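Local structure of putative transcriptional regulator (Clostridium difficile, 3QI7) at residues F309-E320 against Y336-I347. The protein is of unknown function but has a periplasmic-binding-protein-like fold, may bind a small ligand, and is probably a lipoprotein. Residues are numbered along the deposited sequence; the frame is centred on the assembly and turned at random. Where two conformers were deposited one is given.
Sequences FLPSLAIYLATE and YLEAFTELRFGI
F345 and F340, both on helix 334-345, enter helix 306-324 as two knobs; the axes of 309-320 and 336-345 cross at 99°. F345 sits among F309, S312, L313 and Y316. The edge of F309 meets its face, F309 CE1 standing over the centre, while Y316 turns an edge to F345 in an offset edge-to-face pair. F340 fills the second hole, among L313, Y316, L317 and E320. Its ring is clasped between L317 CD1 on one face and R344 CG on the other, and F340 CZ lies 3.5 Å from Y316 O. This tight apolar interior gives way to a looser, watered flank of partly exposed residues. There R344, bent at chi2 (-83°), lays CD over the Y316 face, 3.9 Å from the ring centroid, and its NH2 forms a long salt bridge to E320 OE1 (3.4 Å). One water joins R344 NE to Y316 O; a second links E320 OE2 with Y336 OH. The two knobs lock a near-perpendicular helix pair that helix 26-42 adjoins through E38, hydrogen-bonded to the Y316 hydroxyl, and M35, touching the Y316 side chain. On the buried side, F351 of strand 349-353 meets L313, L337 and T341, and L366 of strand 361-370 packs on F309 and I347.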
ATOM      1  N   PHE A 309      -4.827   0.877   3.377  1.00 20.98           N
ATOM      2  CA  PHE A 309      -5.614   1.924   2.748  1.00 18.40           C
ATOM      3  C   PHE A 309      -6.401   1.491   1.512  1.00 19.41           C
ATOM      4  O   PHE A 309      -7.589   1.805   1.420  1.00 17.55           O
ATOM      5  CB  PHE A 309      -4.733   3.162   2.438  1.00 14.95           C
ATOM      6  CG  PHE A 309      -5.481   4.269   1.791  1.00 17.62           C
ATOM      7  CD1 PHE A 309      -6.330   5.075   2.532  1.00 15.26           C
ATOM      8  CD2 PHE A 309      -5.402   4.460   0.399  1.00 19.04           C
ATOM      9  CE1 PHE A 309      -7.051   6.120   1.914  1.00 18.59           C
ATOM     10  CE2 PHE A 309      -6.099   5.487  -0.229  1.00 21.25           C
ATOM     11  CZ  PHE A 309      -6.951   6.302   0.523  1.00 16.65           C
ATOM     12  N   LEU A 310      -5.769   0.813   0.556  1.00 17.51           N
ATOM     13  CA  LEU A 310      -6.451   0.508  -0.700  1.00 20.00           C
ATOM     14  C   LEU A 310      -7.714  -0.333  -0.462  1.00 21.21           C
ATOM     15  O   LEU A 310      -8.798   0.038  -0.934  1.00 23.08           O
ATOM     16  CB  LEU A 310      -5.529  -0.158  -1.738  1.00 20.73           C
ATOM     17  CG  LEU A 310      -4.446   0.760  -2.313  1.00 21.90           C
ATOM     18  CD1 LEU A 310      -3.330  -0.070  -2.987  1.00 21.30           C
ATOM     19  CD2 LEU A 310      -5.059   1.846  -3.264  1.00 27.43           C
ATOM     20  N   PRO A 311      -7.590  -1.460   0.255  1.00 21.55           N
ATOM     21  CA  PRO A 311      -8.817  -2.245   0.491  1.00 21.14           C
ATOM     22  C   PRO A 311      -9.876  -1.497   1.341  1.00 20.13           C
ATOM     23  O   PRO A 311     -11.060  -1.606   1.056  1.00 18.84           O
ATOM     24  CB  PRO A 311      -8.299  -3.522   1.187  1.00 23.25           C
ATOM     25  CG  PRO A 311      -7.019  -3.130   1.762  1.00 20.68           C
ATOM     26  CD  PRO A 311      -6.412  -2.137   0.815  1.00 21.74           C
ATOM     27  N   SER A 312      -9.463  -0.732   2.344  0.50 22.17           N
ATOM     28  CA  SER A 312     -10.440   0.029   3.134  0.50 20.56           C
ATOM     29  C   SER A 312     -11.138   1.106   2.301  0.50 21.28           C
ATOM     30  O   SER A 312     -12.344   1.300   2.442  0.50 22.05           O
ATOM     31  CB  SER A 312      -9.801   0.655   4.368  0.50 21.68           C
ATOM     32  OG  SER A 312     -10.809   1.134   5.234  0.50 18.77           O
ATOM     33  N   LEU A 313     -10.389   1.812   1.454  1.00 19.20           N
ATOM     34  CA  LEU A 313     -10.985   2.796   0.544  1.00 21.25           C
ATOM     35  C   LEU A 313     -11.940   2.108  -0.426  1.00 22.19           C
ATOM     36  O   LEU A 313     -13.042   2.610  -0.694  1.00 21.31           O
ATOM     37  CB  LEU A 313      -9.905   3.558  -0.251  1.00 22.54           C
ATOM     38  CG  LEU A 313     -10.387   4.420  -1.432  1.00 20.83           C
ATOM     39  CD1 LEU A 313     -11.314   5.531  -0.909  1.00 21.59           C
ATOM     40  CD2 LEU A 313      -9.245   5.031  -2.268  1.00 21.21           C
ATOM     41  N   ALA A 314     -11.494   0.990  -0.998  1.00 21.20           N
ATOM     42  CA  ALA A 314     -12.336   0.232  -1.967  1.00 21.18           C
ATOM     43  C   ALA A 314     -13.643  -0.241  -1.332  1.00 21.41           C
ATOM     44  O   ALA A 314     -14.715  -0.154  -1.960  1.00 20.77           O
ATOM     45  CB  ALA A 314     -11.553  -0.966  -2.583  1.00 18.20           C
ATOM     46  N   ILE A 315     -13.577  -0.720  -0.096  1.00 19.88           N
ATOM     47  CA  ILE A 315     -14.818  -1.142   0.599  1.00 22.65           C
ATOM     48  C   ILE A 315     -15.800   0.048   0.787  1.00 22.18           C
ATOM     49  O   ILE A 315     -16.995  -0.079   0.513  1.00 23.86           O
ATOM     50  CB  ILE A 315     -14.495  -1.826   1.945  1.00 24.03           C
ATOM     51  CG1 ILE A 315     -13.758  -3.152   1.687  1.00 22.58           C
ATOM     52  CG2 ILE A 315     -15.783  -2.069   2.767  1.00 25.99           C
ATOM     53  CD1 ILE A 315     -12.945  -3.616   2.858  1.00 18.93           C
ATOM     54  N   TYR A 316     -15.293   1.182   1.260  1.00 23.22           N
ATOM     55  CA  TYR A 316     -16.115   2.377   1.480  1.00 21.58           C
ATOM     56  C   TYR A 316     -16.721   2.871   0.179  1.00 23.79           C
ATOM     57  O   TYR A 316     -17.879   3.297   0.152  1.00 23.37           O
ATOM     58  CB  TYR A 316     -15.297   3.520   2.113  1.00 22.97           C
ATOM     59  CG  TYR A 316     -15.015   3.398   3.605  1.00 21.18           C
ATOM     60  CD1 TYR A 316     -15.998   3.026   4.510  1.00 26.87           C
ATOM     61  CD2 TYR A 316     -13.776   3.686   4.099  1.00 26.98           C
ATOM     62  CE1 TYR A 316     -15.723   2.930   5.897  1.00 29.58           C
ATOM     63  CE2 TYR A 316     -13.491   3.590   5.450  1.00 26.82           C
ATOM     64  CZ  TYR A 316     -14.465   3.218   6.346  1.00 32.09           C
ATOM     65  OH  TYR A 316     -14.129   3.134   7.678  1.00 33.17           O
ATOM     66  N   LEU A 317     -15.951   2.805  -0.910  1.00 21.92           N
ATOM     67  CA  LEU A 317     -16.420   3.240  -2.223  1.00 24.93           C
ATOM     68  C   LEU A 317     -17.518   2.318  -2.726  1.00 25.62           C
ATOM     69  O   LEU A 317     -18.561   2.788  -3.217  1.00 27.94           O
ATOM     70  CB  LEU A 317     -15.249   3.235  -3.222  1.00 25.81           C
ATOM     71  CG  LEU A 317     -15.179   4.217  -4.378  1.00 33.82           C
ATOM     72  CD1 LEU A 317     -15.612   5.648  -4.002  1.00 25.88           C
ATOM     73  CD2 LEU A 317     -13.728   4.185  -4.901  1.00 31.08           C
ATOM     74  N   ALA A 318     -17.268   1.010  -2.654  1.00 25.73           N
ATOM     75  CA  ALA A 318     -18.270   0.028  -3.075  1.00 24.73           C
ATOM     76  C   ALA A 318     -19.591   0.271  -2.334  1.00 25.72           C
ATOM     77  O   ALA A 318     -20.650   0.355  -2.941  1.00 25.40           O
ATOM     78  CB  ALA A 318     -17.778  -1.408  -2.834  1.00 27.28           C
ATOM     79  N   THR A 319     -19.529   0.385  -1.015  1.00 25.53           N
ATOM     80  CA  THR A 319     -20.735   0.656  -0.198  1.00 27.59           C
ATOM     81  C   THR A 319     -21.488   1.922  -0.652  1.00 28.14           C
ATOM     82  O   THR A 319     -22.724   1.922  -0.813  1.00 30.81           O
ATOM     83  CB  THR A 319     -20.348   0.753   1.292  1.00 28.10           C
ATOM     84  OG1 THR A 319     -19.753  -0.489   1.681  1.00 31.45           O
ATOM     85  CG2 THR A 319     -21.576   1.055   2.179  1.00 28.38           C
ATOM     86  N   GLU A 320     -20.743   2.997  -0.872  1.00 27.68           N
ATOM     87  CA  GLU A 320     -21.334   4.259  -1.290  1.00 28.34           C
ATOM     88  C   GLU A 320     -21.968   4.100  -2.662  1.00 28.40           C
ATOM     89  O   GLU A 320     -23.055   4.634  -2.937  1.00 25.49           O
ATOM     90  CB  GLU A 320     -20.264   5.347  -1.335  1.00 29.10           C
ATOM     91  CG  GLU A 320     -20.716   6.724  -1.841  1.00 31.46           C
ATOM     92  CD  GLU A 320     -21.476   7.536  -0.809  1.00 40.26           C
ATOM     93  OE1 GLU A 320     -21.417   7.191   0.385  1.00 40.54           O
ATOM     94  OE2 GLU A 320     -22.124   8.540  -1.208  1.00 44.79           O
ATOM     95  N   TYR A 336     -13.029  13.815  -6.881  1.00 20.85           N
ATOM     96  CA  TYR A 336     -13.994  13.002  -6.160  1.00 23.04           C
ATOM     97  C   TYR A 336     -13.321  12.074  -5.141  1.00 19.76           C
ATOM     98  O   TYR A 336     -13.712  12.015  -3.975  1.00 20.51           O
ATOM     99  CB  TYR A 336     -14.871  12.196  -7.134  1.00 22.71           C
ATOM    100  CG  TYR A 336     -15.898  11.392  -6.399  1.00 23.12           C
ATOM    101  CD1 TYR A 336     -15.574  10.154  -5.860  1.00 22.13           C
ATOM    102  CD2 TYR A 336     -17.183  11.891  -6.194  1.00 25.19           C
ATOM    103  CE1 TYR A 336     -16.498   9.424  -5.146  1.00 28.39           C
ATOM    104  CE2 TYR A 336     -18.122  11.160  -5.486  1.00 27.45           C
ATOM    105  CZ  TYR A 336     -17.762   9.937  -4.954  1.00 29.13           C
ATOM    106  OH  TYR A 336     -18.657   9.186  -4.257  1.00 32.06           O
ATOM    107  N   LEU A 337     -12.287  11.362  -5.581  1.00 20.79           N
ATOM    108  CA  LEU A 337     -11.616  10.381  -4.721  1.00 18.90           C
ATOM    109  C   LEU A 337     -10.795  11.030  -3.588  1.00 19.39           C
ATOM    110  O   LEU A 337     -10.731  10.494  -2.460  1.00 20.90           O
ATOM    111  CB  LEU A 337     -10.741   9.471  -5.590  1.00 18.76           C
ATOM    112  CG  LEU A 337     -11.502   8.563  -6.538  1.00 20.39           C
ATOM    113  CD1 LEU A 337     -10.595   8.057  -7.663  1.00 21.33           C
ATOM    114  CD2 LEU A 337     -12.157   7.422  -5.753  1.00 18.17           C
ATOM    115  N   GLU A 338     -10.203  12.185  -3.861  1.00 17.20           N
ATOM    116  CA  GLU A 338      -9.515  12.950  -2.831  1.00 20.92           C
ATOM    117  C   GLU A 338     -10.491  13.465  -1.769  1.00 18.93           C
ATOM    118  O   GLU A 338     -10.216  13.349  -0.561  1.00 16.23           O
ATOM    119  CB  GLU A 338      -8.683  14.085  -3.459  1.00 19.64           C
ATOM    120  CG  GLU A 338      -7.507  13.522  -4.237  1.00 23.85           C
ATOM    121  CD  GLU A 338      -6.787  14.528  -5.123  1.00 24.31           C
ATOM    122  OE1 GLU A 338      -6.842  15.759  -4.849  1.00 22.16           O
ATOM    123  OE2 GLU A 338      -6.159  14.051  -6.091  1.00 21.97           O
ATOM    124  N   ALA A 339     -11.619  14.017  -2.195  1.00 17.47           N
ATOM    125  CA  ALA A 339     -12.608  14.494  -1.223  1.00 18.91           C
ATOM    126  C   ALA A 339     -13.161  13.329  -0.391  1.00 20.71           C
ATOM    127  O   ALA A 339     -13.335  13.461   0.826  1.00 21.38           O
ATOM    128  CB  ALA A 339     -13.749  15.285  -1.933  1.00 18.88           C
ATOM    129  N   PHE A 340     -13.451  12.200  -1.052  1.00 19.47           N
ATOM    130  CA  PHE A 340     -13.974  10.995  -0.378  1.00 17.61           C
ATOM    131  C   PHE A 340     -12.947  10.468   0.623  1.00 17.68           C
ATOM    132  O   PHE A 340     -13.316  10.083   1.739  1.00 17.46           O
ATOM    133  CB  PHE A 340     -14.332   9.935  -1.406  1.00 17.11           C
ATOM    134  CG  PHE A 340     -15.166   8.787  -0.875  1.00 18.94           C
ATOM    135  CD1 PHE A 340     -16.489   8.968  -0.539  1.00 22.20           C
ATOM    136  CD2 PHE A 340     -14.607   7.511  -0.725  1.00 23.84           C
ATOM    137  CE1 PHE A 340     -17.268   7.897  -0.052  1.00 25.93           C
ATOM    138  CE2 PHE A 340     -15.384   6.429  -0.230  1.00 22.25           C
ATOM    139  CZ  PHE A 340     -16.702   6.623   0.075  1.00 25.20           C
ATOM    140  N   THR A 341     -11.656  10.538   0.276  1.00 17.54           N
ATOM    141  CA  THR A 341     -10.596  10.157   1.210  1.00 19.00           C
ATOM    142  C   THR A 341     -10.565  11.091   2.431  1.00 17.68           C
ATOM    143  O   THR A 341     -10.410  10.626   3.540  1.00 20.21           O
ATOM    144  CB  THR A 341      -9.237  10.093   0.493  1.00 17.50           C
ATOM    145  OG1 THR A 341      -9.313   9.085  -0.523  1.00 18.09           O
ATOM    146  CG2 THR A 341      -8.070   9.773   1.451  1.00 17.08           C
ATOM    147  N   GLU A 342     -10.718  12.395   2.237  1.00 19.31           N
ATOM    148  CA  GLU A 342     -10.834  13.308   3.388  1.00 20.72           C
ATOM    149  C   GLU A 342     -12.034  12.951   4.249  1.00 21.59           C
ATOM    150  O   GLU A 342     -11.932  12.831   5.485  1.00 19.82           O
ATOM    151  CB  GLU A 342     -10.955  14.752   2.937  1.00 20.53           C
ATOM    152  CG  GLU A 342      -9.755  15.306   2.218  1.00 19.23           C
ATOM    153  CD  GLU A 342      -8.648  15.752   3.126  1.00 26.96           C
ATOM    154  OE1 GLU A 342      -8.790  15.645   4.385  1.00 24.78           O
ATOM    155  OE2 GLU A 342      -7.632  16.223   2.543  1.00 20.46           O
ATOM    156  N   LEU A 343     -13.167  12.741   3.595  1.00 21.05           N
ATOM    157  CA  LEU A 343     -14.425  12.382   4.294  1.00 21.34           C
ATOM    158  C   LEU A 343     -14.267  11.128   5.146  1.00 22.58           C
ATOM    159  O   LEU A 343     -14.662  11.113   6.315  1.00 23.48           O
ATOM    160  CB  LEU A 343     -15.539  12.125   3.272  1.00 21.15           C
ATOM    161  CG  LEU A 343     -16.950  11.807   3.768  1.00 25.50           C
ATOM    162  CD1 LEU A 343     -17.441  12.976   4.638  1.00 23.13           C
ATOM    163  CD2 LEU A 343     -17.933  11.550   2.595  1.00 26.64           C
ATOM    164  N   ARG A 344     -13.688  10.075   4.580  1.00 18.69           N
ATOM    165  CA  ARG A 344     -13.739   8.767   5.243  1.00 20.37           C
ATOM    166  C   ARG A 344     -12.519   8.493   6.122  1.00 21.01           C
ATOM    167  O   ARG A 344     -12.604   7.661   6.986  1.00 21.81           O
ATOM    168  CB  ARG A 344     -13.928   7.637   4.227  1.00 19.21           C
ATOM    169  CG  ARG A 344     -15.325   7.577   3.574  1.00 23.47           C
ATOM    170  CD  ARG A 344     -16.353   6.815   4.479  1.00 24.53           C
ATOM    171  NE  ARG A 344     -17.660   6.791   3.839  1.00 32.55           N
ATOM    172  CZ  ARG A 344     -18.650   7.655   4.049  1.00 35.71           C
ATOM    173  NH1 ARG A 344     -18.541   8.632   4.947  1.00 33.82           N
ATOM    174  NH2 ARG A 344     -19.766   7.540   3.341  1.00 35.61           N
ATOM    175  N   PHE A 345     -11.399   9.162   5.858  1.00 20.47           N
ATOM    176  CA  PHE A 345     -10.129   8.933   6.571  1.00 21.64           C
ATOM    177  C   PHE A 345      -9.534  10.178   7.241  1.00 21.59           C
ATOM    178  O   PHE A 345      -8.660  10.064   8.113  1.00 22.39           O
ATOM    179  CB  PHE A 345      -9.078   8.369   5.620  1.00 19.70           C
ATOM    180  CG  PHE A 345      -9.453   7.065   4.989  1.00 21.64           C
ATOM    181  CD1 PHE A 345     -10.196   7.030   3.822  1.00 20.17           C
ATOM    182  CD2 PHE A 345      -9.076   5.873   5.568  1.00 23.17           C
ATOM    183  CE1 PHE A 345     -10.517   5.840   3.235  1.00 24.54           C
ATOM    184  CE2 PHE A 345      -9.416   4.676   5.004  1.00 23.61           C
ATOM    185  CZ  PHE A 345     -10.154   4.659   3.819  1.00 20.90           C
ATOM    186  N   GLY A 346      -9.963  11.362   6.837  1.00 21.07           N
ATOM    187  CA  GLY A 346      -9.350  12.616   7.330  1.00 20.18           C
ATOM    188  C   GLY A 346      -7.873  12.781   6.997  1.00 22.23           C
ATOM    189  O   GLY A 346      -7.105  13.388   7.768  1.00 24.15           O
ATOM    190  N   ILE A 347      -7.467  12.245   5.854  1.00 20.67           N
ATOM    191  CA  ILE A 347      -6.120  12.406   5.346  1.00 21.17           C
ATOM    192  C   ILE A 347      -6.108  12.965   3.900  1.00 20.76           C
ATOM    193  O   ILE A 347      -7.061  12.795   3.105  1.00 19.82           O
ATOM    194  CB  ILE A 347      -5.293  11.088   5.437  1.00 22.69           C
ATOM    195  CG1 ILE A 347      -5.743  10.047   4.401  1.00 19.40           C
ATOM    196  CG2 ILE A 347      -5.306  10.513   6.893  1.00 20.10           C
ATOM    197  CD1 ILE A 347      -5.043   8.633   4.589  1.00 22.52           C
TER
HETATM  198  O   HOH W   1     -18.772   4.450   2.337  1.00 27.28           O
HETATM  199  O   HOH W   2     -20.888   9.957  -3.564  1.00 35.58           O